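Local coordinates for probable serine protease HTRA3 (Homo sapiens, PDB 2P3W), which probably cleaves proteins as a serine protease of the HtrA family and carries a PDZ domain that binds C-terminal peptide ends, at residues A[34-38]-A[67-73]. Residues are numbered along the deposited sequence; the frame is centred on the assembly and turned at random.
Sequences SSGIY and LVDSSEL
Ile37 reaches across to the start of helix 70-79 with its CD1 methyl, which lies 3.4 Å from Ser70 N and equally near the carbonyl carbon of Asp69. Its CG1 lies anti to its own carbonyl carbon (chi1 -52°), and chi2 (-53°) then turns CD1 onto the Asp69-Ser70 peptide. Ile37 CG1 also packs on Leu67 CB, the two side chains crossing at a slant, while Ile37 CG2 meets Leu73 CD2 at 4.1 Å. One isoleucine thus packs against both the entry to the helix and its first turn. Beside it the backbones come close at Gly36, whose CA makes a C-H...O contact of 3.3 Å with Leu67 O. A water bridges the same place, accepting from Gly36 N and hydrogen-bonding Val68 O, although nearby acceptors outnumber its protons. Further out, Ser35 OG touches Val68 CG1.

The helix start is held by a capping box. Asp69 OD1 takes Ser71 N and Ser71 OG from opposite faces of its carboxylate, and Glu72 OE1 folds back to accept Asp69 N from above its plane. Val68 N reaches Glu72 OE1 at 2.8 Å nearly end-on, with an N-H...O angle of 167°, so the turn before the helix is gripped too. Ser70 N is hydrogen-bonded to Thr14 OG1, and Met12 packs on Ile37 and Leu73. Arg110 of the second subunit packs on Ser70 and Ser71, consistent with its ligand tail lying in the peptide groove that strand 10-14 and helix 70-79 border in this PDZ fold.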
loop_
_atom_site.group_PDB
_atom_site.type_symbol
_atom_site.label_atom_id
_atom_site.label_comp_id
_atom_site.label_asym_id
_atom_site.label_seq_id
_atom_site.Cartn_x
_atom_site.Cartn_y
_atom_site.Cartn_z
ATOM N N SER A 34 -11.089 21.031 8.349
ATOM C CA SER A 34 -9.811 21.350 8.974
ATOM C C SER A 34 -9.233 20.225 9.848
ATOM O O SER A 34 -8.166 20.386 10.417
ATOM C CB SER A 34 -9.982 22.604 9.838
ATOM O OG SER A 34 -10.893 22.355 10.895
ATOM N N SER A 35 -9.928 19.096 9.951
ATOM C CA SER A 35 -9.496 18.011 10.828
ATOM C C SER A 35 -9.889 16.693 10.209
ATOM O O SER A 35 -10.953 16.607 9.592
ATOM C CB SER A 35 -10.177 18.163 12.194
ATOM O OG SER A 35 -9.634 17.262 13.133
ATOM N N GLY A 36 -9.063 15.663 10.380
ATOM C CA GLY A 36 -9.394 14.319 9.906
ATOM C C GLY A 36 -8.184 13.605 9.304
ATOM O O GLY A 36 -7.033 14.038 9.486
ATOM N N ILE A 37 -8.473 12.521 8.596
ATOM C CA ILE A 37 -7.465 11.700 7.941
ATOM C C ILE A 37 -7.669 11.717 6.441
ATOM O O ILE A 37 -8.697 11.268 5.937
ATOM C CB ILE A 37 -7.554 10.221 8.402
ATOM C CG1 ILE A 37 -7.545 10.102 9.941
ATOM C CG2 ILE A 37 -6.451 9.423 7.767
ATOM C CD1 ILE A 37 -6.444 10.785 10.601
ATOM N N TYR A 38 -6.674 12.203 5.712
ATOM C CA TYR A 38 -6.762 12.234 4.251
ATOM C C TYR A 38 -6.374 10.907 3.599
ATOM O O TYR A 38 -5.353 10.297 3.954
ATOM C CB TYR A 38 -5.867 13.322 3.753
ATOM C CG TYR A 38 -5.911 13.558 2.255
ATOM C CD1 TYR A 38 -6.982 14.207 1.661
ATOM C CD2 TYR A 38 -4.875 13.137 1.456
ATOM C CE1 TYR A 38 -7.012 14.427 0.278
ATOM C CE2 TYR A 38 -4.877 13.355 0.080
ATOM C CZ TYR A 38 -5.950 13.991 -0.505
ATOM O OH TYR A 38 -5.928 14.205 -1.879
ATOM N N LEU A 67 -11.834 11.754 14.546
ATOM C CA LEU A 67 -10.440 11.499 14.163
ATOM C C LEU A 67 -9.693 12.792 13.887
ATOM O O LEU A 67 -10.143 13.613 13.078
ATOM C CB LEU A 67 -10.388 10.607 12.924
ATOM C CG LEU A 67 -10.779 9.149 13.182
ATOM C CD1 LEU A 67 -10.986 8.368 11.894
ATOM C CD2 LEU A 67 -9.752 8.483 14.057
ATOM N N VAL A 68 -8.570 12.983 14.580
ATOM C CA VAL A 68 -7.699 14.137 14.331
ATOM C C VAL A 68 -6.289 13.733 13.890
ATOM O O VAL A 68 -5.568 14.558 13.348
ATOM C CB VAL A 68 -7.636 15.083 15.549
ATOM C CG1 VAL A 68 -9.049 15.557 15.916
ATOM C CG2 VAL A 68 -6.959 14.409 16.755
ATOM N N ASP A 69 -5.890 12.481 14.129
ATOM C CA ASP A 69 -4.504 12.048 13.827
ATOM C C ASP A 69 -4.477 10.632 13.310
ATOM O O ASP A 69 -5.233 9.775 13.748
ATOM C CB ASP A 69 -3.618 12.136 15.080
ATOM C CG ASP A 69 -2.135 11.984 14.760
ATOM O OD1 ASP A 69 -1.569 10.869 14.890
ATOM O OD2 ASP A 69 -1.530 12.981 14.335
ATOM N N SER A 70 -3.610 10.377 12.342
ATOM C CA SER A 70 -3.541 9.047 11.731
ATOM C C SER A 70 -3.330 7.913 12.757
ATOM O O SER A 70 -3.883 6.809 12.592
ATOM C CB SER A 70 -2.477 9.027 10.641
ATOM O OG SER A 70 -1.192 9.242 11.185
ATOM N N SER A 71 -2.584 8.173 13.824
ATOM C CA SER A 71 -2.352 7.152 14.858
ATOM C C SER A 71 -3.655 6.603 15.445
ATOM O O SER A 71 -3.721 5.424 15.868
ATOM C CB SER A 71 -1.472 7.715 15.977
ATOM O OG SER A 71 -2.117 8.780 16.667
ATOM N N GLU A 72 -4.689 7.446 15.491
ATOM C CA GLU A 72 -5.984 7.031 16.033
ATOM C C GLU A 72 -6.647 6.047 15.092
ATOM O O GLU A 72 -7.281 5.098 15.540
ATOM C CB GLU A 72 -6.906 8.237 16.244
ATOM C CG GLU A 72 -6.392 9.216 17.288
ATOM C CD GLU A 72 -7.130 10.536 17.294
ATOM O OE1 GLU A 72 -7.686 10.944 16.262
ATOM O OE2 GLU A 72 -7.128 11.188 18.350
ATOM N N LEU A 73 -6.505 6.248 13.781
ATOM C CA LEU A 73 -7.115 5.315 12.828
ATOM C C LEU A 73 -6.332 3.989 12.824
ATOM O O LEU A 73 -6.904 2.884 12.775
ATOM C CB LEU A 73 -7.184 5.917 11.428
ATOM C CG LEU A 73 -7.847 5.013 10.377
ATOM C CD1 LEU A 73 -9.290 4.578 10.763
ATOM C CD2 LEU A 73 -7.812 5.766 9.057
HETATM O O HOH W 1 -6.482 16.529 11.623
#